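Local coordinates for protein transcription initiation factor IIB (Methanocaldococcus vulcanius, PDB 5O9I) that is a mini-intein of the HINT fold lodged in an archaeal transcription factor IIB, and probably excises itself by protein splicing, at residues V6-I12 / V23-L28; I120-A124 / G188-L192. All blocks are in the same frame, centred on the assembly; numbering follows the deposited sequence.

Contact 1: V6-I12 / V23-L28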
ATOM      1  N   VAL A   6       0.931   2.573   6.234  1.00 95.33           N
ATOM      2  CA  VAL A   6       0.143   1.367   6.352  1.00 92.83           C
ATOM      3  C   VAL A   6       0.435   0.655   7.674  1.00 92.47           C
ATOM      4  O   VAL A   6       1.541   0.735   8.225  1.00 90.38           O
ATOM      5  CB  VAL A   6       0.298   0.464   5.082  1.00 90.33           C
ATOM      6  CG1 VAL A   6       1.605   0.732   4.365  1.00 91.12           C
ATOM      7  CG2 VAL A   6       0.181  -1.042   5.363  1.00 90.19           C
ATOM      8  N   ASP A   7      -0.575  -0.044   8.190  1.00 93.22           N
ATOM      9  CA  ASP A   7      -0.444  -0.708   9.463  1.00 92.89           C
ATOM     10  C   ASP A   7       0.531  -1.880   9.437  1.00 91.94           C
ATOM     11  O   ASP A   7       0.661  -2.565   8.415  1.00 87.76           O
ATOM     12  CB  ASP A   7      -1.788  -1.169   9.935  1.00 95.45           C
ATOM     13  CG  ASP A   7      -1.739  -1.678  11.371  1.00103.40           C
ATOM     14  OD1 ASP A   7      -1.577  -0.825  12.324  1.00106.28           O
ATOM     15  OD2 ASP A   7      -1.818  -2.927  11.506  1.00102.90           O
ATOM     16  N   TYR A   8       1.198  -2.094  10.575  1.00 94.60           N
ATOM     17  CA  TYR A   8       2.097  -3.233  10.818  1.00 97.00           C
ATOM     18  C   TYR A   8       1.610  -4.513  10.175  1.00 93.03           C
ATOM     19  O   TYR A   8       2.362  -5.188   9.469  1.00 94.49           O
ATOM     20  CB  TYR A   8       2.266  -3.501  12.337  1.00100.86           C
ATOM     21  CG  TYR A   8       3.254  -4.635  12.641  1.00102.76           C
ATOM     22  CD1 TYR A   8       2.824  -5.966  12.831  1.00102.82           C
ATOM     23  CD2 TYR A   8       4.625  -4.392  12.703  1.00102.82           C
ATOM     24  CE1 TYR A   8       3.748  -6.998  13.067  1.00101.51           C
ATOM     25  CE2 TYR A   8       5.546  -5.412  12.938  1.00104.35           C
ATOM     26  CZ  TYR A   8       5.113  -6.716  13.105  1.00103.29           C
ATOM     27  OH  TYR A   8       6.059  -7.684  13.336  1.00104.81           O
ATOM     28  N   SER A   9       0.362  -4.841  10.417  1.00 92.26           N
ATOM     29  CA  SER A   9      -0.110  -6.212  10.154  1.00 95.19           C
ATOM     30  C   SER A   9      -0.580  -6.474   8.727  1.00 89.04           C
ATOM     31  O   SER A   9      -0.726  -7.613   8.377  1.00 88.26           O
ATOM     32  CB  SER A   9      -1.221  -6.586  11.129  1.00 97.43           C
ATOM     33  OG  SER A   9      -2.204  -5.574  11.130  1.00103.06           O
ATOM     34  N   GLU A  10      -0.776  -5.441   7.903  1.00 87.16           N
ATOM     35  CA  GLU A  10      -1.263  -5.634   6.529  1.00 80.05           C
ATOM     36  C   GLU A  10      -0.255  -6.451   5.726  1.00 77.61           C
ATOM     37  O   GLU A  10       0.952  -6.214   5.804  1.00 79.80           O
ATOM     38  CB  GLU A  10      -1.483  -4.304   5.838  1.00 80.99           C
ATOM     39  CG  GLU A  10      -2.563  -3.430   6.468  1.00 85.44           C
ATOM     40  CD  GLU A  10      -3.963  -4.034   6.371  1.00 89.64           C
ATOM     41  OE1 GLU A  10      -4.164  -4.978   5.554  1.00 87.19           O
ATOM     42  OE2 GLU A  10      -4.873  -3.534   7.102  1.00 95.79           O
ATOM     43  N   PRO A  11      -0.727  -7.479   5.002  1.00 73.70           N
ATOM     44  CA  PRO A  11       0.179  -8.318   4.245  1.00 69.70           C
ATOM     45  C   PRO A  11       0.493  -7.778   2.846  1.00 64.72           C
ATOM     46  O   PRO A  11      -0.301  -7.019   2.251  1.00 60.46           O
ATOM     47  CB  PRO A  11      -0.565  -9.652   4.178  1.00 69.43           C
ATOM     48  CG  PRO A  11      -1.991  -9.264   4.208  1.00 69.72           C
ATOM     49  CD  PRO A  11      -2.103  -8.025   5.012  1.00 72.81           C
ATOM     50  N   ILE A  12       1.656  -8.190   2.366  1.00 63.75           N
ATOM     51  CA  ILE A  12       2.134  -7.860   1.051  1.00 65.77           C
ATOM     52  C   ILE A  12       2.848  -9.036   0.431  1.00 63.88           C
ATOM     53  O   ILE A  12       3.505  -9.819   1.076  1.00 64.98           O
ATOM     54  CB  ILE A  12       3.174  -6.685   0.999  1.00 69.62           C
ATOM     55  CG1 ILE A  12       4.191  -6.876   2.115  1.00 74.95           C
ATOM     56  CG2 ILE A  12       2.502  -5.317   1.056  1.00 68.89           C
ATOM     57  CD1 ILE A  12       5.340  -5.905   2.069  1.00 79.75           C
ATOM     58  N   VAL A  23       4.196 -11.646   3.659  1.00 80.49           N
ATOM     59  CA  VAL A  23       4.765 -11.201   4.920  1.00 83.89           C
ATOM     60  C   VAL A  23       3.858 -10.153   5.480  1.00 83.34           C
ATOM     61  O   VAL A  23       3.098  -9.561   4.749  1.00 83.09           O
ATOM     62  CB  VAL A  23       6.123 -10.558   4.676  1.00 87.18           C
ATOM     63  CG1 VAL A  23       7.046 -11.471   3.859  1.00 87.71           C
ATOM     64  CG2 VAL A  23       5.964  -9.289   3.871  1.00 87.48           C
ATOM     65  N   LYS A  24       3.937  -9.887   6.761  1.00 88.84           N
ATOM     66  CA  LYS A  24       3.272  -8.702   7.298  1.00 93.00           C
ATOM     67  C   LYS A  24       4.279  -7.575   6.951  1.00 91.34           C
ATOM     68  O   LYS A  24       5.504  -7.803   6.972  1.00 89.03           O
ATOM     69  CB  LYS A  24       3.048  -8.779   8.817  1.00 99.88           C
ATOM     70  CG  LYS A  24       2.549 -10.092   9.409  1.00105.79           C
ATOM     71  CD  LYS A  24       1.040 -10.104   9.637  1.00108.29           C
ATOM     72  CE  LYS A  24       0.648 -11.090  10.724  1.00109.99           C
ATOM     73  NZ  LYS A  24       0.804 -10.473  12.078  1.00115.44           N
ATOM     74  N   ILE A  25       3.763  -6.405   6.593  1.00 87.88           N
ATOM     75  CA  ILE A  25       4.609  -5.301   6.124  1.00 87.46           C
ATOM     76  C   ILE A  25       5.515  -4.745   7.218  1.00 91.81           C
ATOM     77  O   ILE A  25       6.679  -4.401   6.944  1.00 92.03           O
ATOM     78  CB  ILE A  25       3.803  -4.162   5.443  1.00 83.04           C
ATOM     79  CG1 ILE A  25       4.730  -3.096   4.855  1.00 82.20           C
ATOM     80  CG2 ILE A  25       2.814  -3.496   6.381  1.00 83.53           C
ATOM     81  CD1 ILE A  25       4.033  -2.103   3.947  1.00 77.73           C
ATOM     82  N   GLY A  26       4.989  -4.689   8.447  1.00 93.89           N
ATOM     83  CA  GLY A  26       5.769  -4.276   9.593  1.00 96.56           C
ATOM     84  C   GLY A  26       6.870  -5.254   9.962  1.00 97.38           C
ATOM     85  O   GLY A  26       7.937  -4.860  10.315  1.00102.35           O
ATOM     86  N   GLU A  27       6.609  -6.540   9.892  1.00 97.68           N
ATOM     87  CA  GLU A  27       7.648  -7.528  10.156  1.00 98.96           C
ATOM     88  C   GLU A  27       8.700  -7.398   9.081  1.00 94.35           C
ATOM     89  O   GLU A  27       9.873  -7.324   9.355  1.00 95.25           O
ATOM     90  CB  GLU A  27       7.083  -8.948  10.190  1.00 99.46           C
ATOM     91  CG  GLU A  27       8.106 -10.081   9.992  1.00103.02           C
ATOM     92  CD  GLU A  27       7.448 -11.421   9.555  1.00102.95           C
ATOM     93  OE1 GLU A  27       7.484 -12.385  10.372  1.00104.97           O
ATOM     94  OE2 GLU A  27       6.887 -11.505   8.413  1.00 97.82           O
ATOM     95  N   LEU A  28       8.287  -7.341   7.838  1.00 91.55           N
ATOM     96  CA  LEU A  28       9.295  -7.172   6.799  1.00 91.08           C
ATOM     97  C   LEU A  28      10.228  -5.983   7.092  1.00 95.32           C
ATOM     98  O   LEU A  28      11.447  -6.108   6.994  1.00 93.80           O
ATOM     99  CB  LEU A  28       8.673  -6.993   5.458  1.00 85.23           C
ATOM    100  CG  LEU A  28       9.684  -6.794   4.323  1.00 84.14           C
ATOM    101  CD1 LEU A  28      10.592  -7.992   4.038  1.00 84.24           C
ATOM    102  CD2 LEU A  28       8.988  -6.381   3.046  1.00 79.11           C
TER
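Ile25 lies at the apolar centre between Val6 and Ile12. With CG1 anti to its backbone N (chi1 -175°), its long branch carries CD1 to Val6 CG1, 3.8 Å away, while its CG2 meets Val6 CG2. Ile12 CD1 packs against Ile25 CG1 and Leu28 CD2, the latter at 3.8 Å, the Ile12 and Leu28 side chains crossing at about a right angle; Ile12 CG1 rests against Val23 CG2 at 3.5 Å. Farther out, the Tyr8 ring lies along the first turn of the helix, CD2 3.3 Å from Gly26 CA and OH beside Glu27 CB. Replacing Tyr8 by an alanine would probably uncover the Gly26-Glu27 backbone and take the phenol oxygen from beside Glu27 CB.

Backbone bonds form the polar edge. Gly26 N donates to Tyr8 O (2.9 Å) and Ile25 N to Glu10 O (2.9 Å), so the turn from Asp7 to Glu10 receives the first amides of the helix that follows its N-cap, Lys24. Ile12 and Val23 exchange two bonds as an antiparallel hydrogen-bonded pair. Strand 6-7 and the Asp7-Glu10 turn thus pack on the start of helix 25-34, beside the hairpin of strands 11-16 and 19-24. Val6 bonds through its backbone to Tyr173 of strand 171-176 and touches Val93 of strand 89-93, where Arg92 N donates to Glu10 OE2.

Contact 2: I120-A124 / G188-L192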
ATOM      1  N   ILE A 120     -15.629   4.949  -5.453  1.00 95.57           N
ATOM      2  CA  ILE A 120     -15.096   3.827  -6.131  1.00 89.83           C
ATOM      3  C   ILE A 120     -13.608   3.825  -5.846  1.00 83.21           C
ATOM      4  O   ILE A 120     -12.939   4.840  -6.051  1.00 81.60           O
ATOM      5  CB  ILE A 120     -15.438   3.918  -7.625  1.00 92.73           C
ATOM      6  CG1 ILE A 120     -16.798   3.229  -7.845  1.00 95.04           C
ATOM      7  CG2 ILE A 120     -14.347   3.306  -8.511  1.00 91.29           C
ATOM      8  CD1 ILE A 120     -17.598   3.750  -9.017  1.00 96.78           C
ATOM      9  N   LEU A 121     -13.126   2.683  -5.352  1.00 77.30           N
ATOM     10  CA  LEU A 121     -11.706   2.461  -5.121  1.00 72.30           C
ATOM     11  C   LEU A 121     -11.182   1.409  -6.028  1.00 66.30           C
ATOM     12  O   LEU A 121     -11.918   0.553  -6.473  1.00 68.40           O
ATOM     13  CB  LEU A 121     -11.467   2.032  -3.689  1.00 72.45           C
ATOM     14  CG  LEU A 121     -11.612   3.142  -2.657  1.00 74.72           C
ATOM     15  CD1 LEU A 121     -11.022   2.651  -1.339  1.00 76.18           C
ATOM     16  CD2 LEU A 121     -10.961   4.437  -3.087  1.00 73.01           C
ATOM     17  N   VAL A 122      -9.893   1.502  -6.308  1.00 65.35           N
ATOM     18  CA  VAL A 122      -9.189   0.566  -7.193  1.00 59.63           C
ATOM     19  C   VAL A 122      -8.530  -0.517  -6.324  1.00 57.68           C
ATOM     20  O   VAL A 122      -7.854  -0.208  -5.325  1.00 58.89           O
ATOM     21  CB  VAL A 122      -8.115   1.291  -8.017  1.00 57.92           C
ATOM     22  CG1 VAL A 122      -7.620   0.370  -9.088  1.00 58.76           C
ATOM     23  CG2 VAL A 122      -8.662   2.501  -8.721  1.00 57.87           C
ATOM     24  N   LEU A 123      -8.772  -1.767  -6.683  1.00 53.17           N
ATOM     25  CA  LEU A 123      -8.054  -2.915  -6.088  1.00 52.23           C
ATOM     26  C   LEU A 123      -7.652  -3.879  -7.196  1.00 49.40           C
ATOM     27  O   LEU A 123      -8.118  -3.727  -8.361  1.00 46.15           O
ATOM     28  CB  LEU A 123      -8.908  -3.686  -5.056  1.00 53.79           C
ATOM     29  CG  LEU A 123      -9.417  -2.984  -3.820  1.00 57.15           C
ATOM     30  CD1 LEU A 123     -10.676  -2.147  -4.059  1.00 59.00           C
ATOM     31  CD2 LEU A 123      -9.678  -4.033  -2.720  1.00 58.35           C
ATOM     32  N   ALA A 124      -6.819  -4.837  -6.802  1.00 48.17           N
ATOM     33  CA  ALA A 124      -6.275  -5.914  -7.645  1.00 48.73           C
ATOM     34  C   ALA A 124      -7.353  -6.954  -8.039  1.00 50.19           C
ATOM     35  O   ALA A 124      -8.243  -7.273  -7.278  1.00 51.45           O
ATOM     36  CB  ALA A 124      -5.146  -6.595  -6.876  1.00 47.79           C
ATOM     37  N   GLY A 188      -7.279  -7.884   0.165  1.00 58.91           N
ATOM     38  CA  GLY A 188      -7.831  -7.594  -1.130  1.00 58.00           C
ATOM     39  C   GLY A 188      -6.915  -6.889  -2.172  1.00 58.90           C
ATOM     40  O   GLY A 188      -7.385  -6.569  -3.289  1.00 59.87           O
ATOM     41  N   GLY A 189      -5.650  -6.618  -1.869  1.00 57.09           N
ATOM     42  CA  GLY A 189      -4.794  -6.018  -2.860  1.00 56.14           C
ATOM     43  C   GLY A 189      -5.209  -4.609  -3.211  1.00 57.04           C
ATOM     44  O   GLY A 189      -5.307  -4.221  -4.351  1.00 58.51           O
ATOM     45  N   PHE A 190      -5.476  -3.838  -2.201  1.00 59.66           N
ATOM     46  CA  PHE A 190      -5.769  -2.457  -2.374  1.00 60.76           C
ATOM     47  C   PHE A 190      -4.543  -1.766  -2.945  1.00 60.71           C
ATOM     48  O   PHE A 190      -3.432  -1.949  -2.404  1.00 61.33           O
ATOM     49  CB  PHE A 190      -6.027  -1.852  -1.017  1.00 64.26           C
ATOM     50  CG  PHE A 190      -7.414  -2.056  -0.500  1.00 66.55           C
ATOM     51  CD1 PHE A 190      -7.719  -3.139   0.288  1.00 67.98           C
ATOM     52  CD2 PHE A 190      -8.385  -1.067  -0.681  1.00 69.02           C
ATOM     53  CE1 PHE A 190      -9.019  -3.287   0.815  1.00 70.27           C
ATOM     54  CE2 PHE A 190      -9.665  -1.203  -0.148  1.00 68.96           C
ATOM     55  CZ  PHE A 190      -9.985  -2.312   0.590  1.00 69.59           C
ATOM     56  N   VAL A 191      -4.744  -0.942  -3.973  1.00 59.22           N
ATOM     57  CA  VAL A 191      -3.614  -0.193  -4.579  1.00 61.05           C
ATOM     58  C   VAL A 191      -3.310   1.109  -3.817  1.00 66.55           C
ATOM     59  O   VAL A 191      -4.195   1.968  -3.668  1.00 71.23           O
ATOM     60  CB  VAL A 191      -3.914   0.235  -6.013  1.00 57.07           C
ATOM     61  CG1 VAL A 191      -2.691   0.836  -6.650  1.00 56.19           C
ATOM     62  CG2 VAL A 191      -4.445  -0.958  -6.810  1.00 57.31           C
ATOM     63  N   LEU A 192      -2.067   1.278  -3.378  1.00 68.84           N
ATOM     64  CA  LEU A 192      -1.658   2.447  -2.607  1.00 71.62           C
ATOM     65  C   LEU A 192      -0.779   3.319  -3.449  1.00 72.88           C
ATOM     66  O   LEU A 192      -0.012   2.784  -4.239  1.00 74.10           O
ATOM     67  CB  LEU A 192      -0.833   1.973  -1.424  1.00 75.01           C
ATOM     68  CG  LEU A 192      -1.571   1.515  -0.144  1.00 76.20           C
ATOM     69  CD1 LEU A 192      -3.007   1.091  -0.377  1.00 75.64           C
ATOM     70  CD2 LEU A 192      -0.883   0.331   0.484  1.00 75.86           C
TER
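Leu123 and Phe190 form the main apolar contact, a CH-pi interaction in which Leu123 CD2 sits 3.5 Å from the centroid of the Phe190 ring, only 4° off the ring normal. The two side chains run side by side and point the same way; CG of Phe190 is anti to its carbonyl carbon (chi1 -82°), which turns the ring back to the leucine although its CB leads away from strand 120-124. Leu121 CD1 approaches the same ring at its edge, 4.3 Å from Phe190 CE2. Val122 CG1 and Val191 CG2 make a further apolar pair at 4.1 Å.

Two backbone hydrogen bonds flank the Leu123-Phe190 bridge. Ala124 N donates to Gly189 O at 2.9 Å, whereas Val191 N reaches Val122 O in a weak bond of 3.5 Å. Gly189 has positive phi, and a CB there would collide with Ala124 CB, so glycine suits both backbone and packing.

The strand directions are 105° apart, neither parallel nor antiparallel, and pairing stops at this single bridge. Strand 120-124 is the outermost strand of its sheet, next to strand 154-162, while strand 190-193 pairs with strand 182-185; Phe100 of strand 98-103 touches both Val122 and Val191.

In the fold
Both contacts are mostly buried, but contact 1 extends to exposed residues at Lys24 and Glu27, whereas contact 2 has none among its touching residues. They hold different elements: contact 1 joins the start of the chain and a hairpin strand to the neighbouring strand and helix, close in sequence, while contact 2 brings together strands from distant parts of the chain. Chemistry follows place: helix amides and antiparallel strand bonds give contact 1 four hydrogen bonds, whereas the steep strand crossing of contact 2 leaves two, one weak, and adds a methyl set over an aromatic face, which contact 1 lacks. Their centres lie about 16 Å apart, and the two do not touch, in one HINT-fold domain.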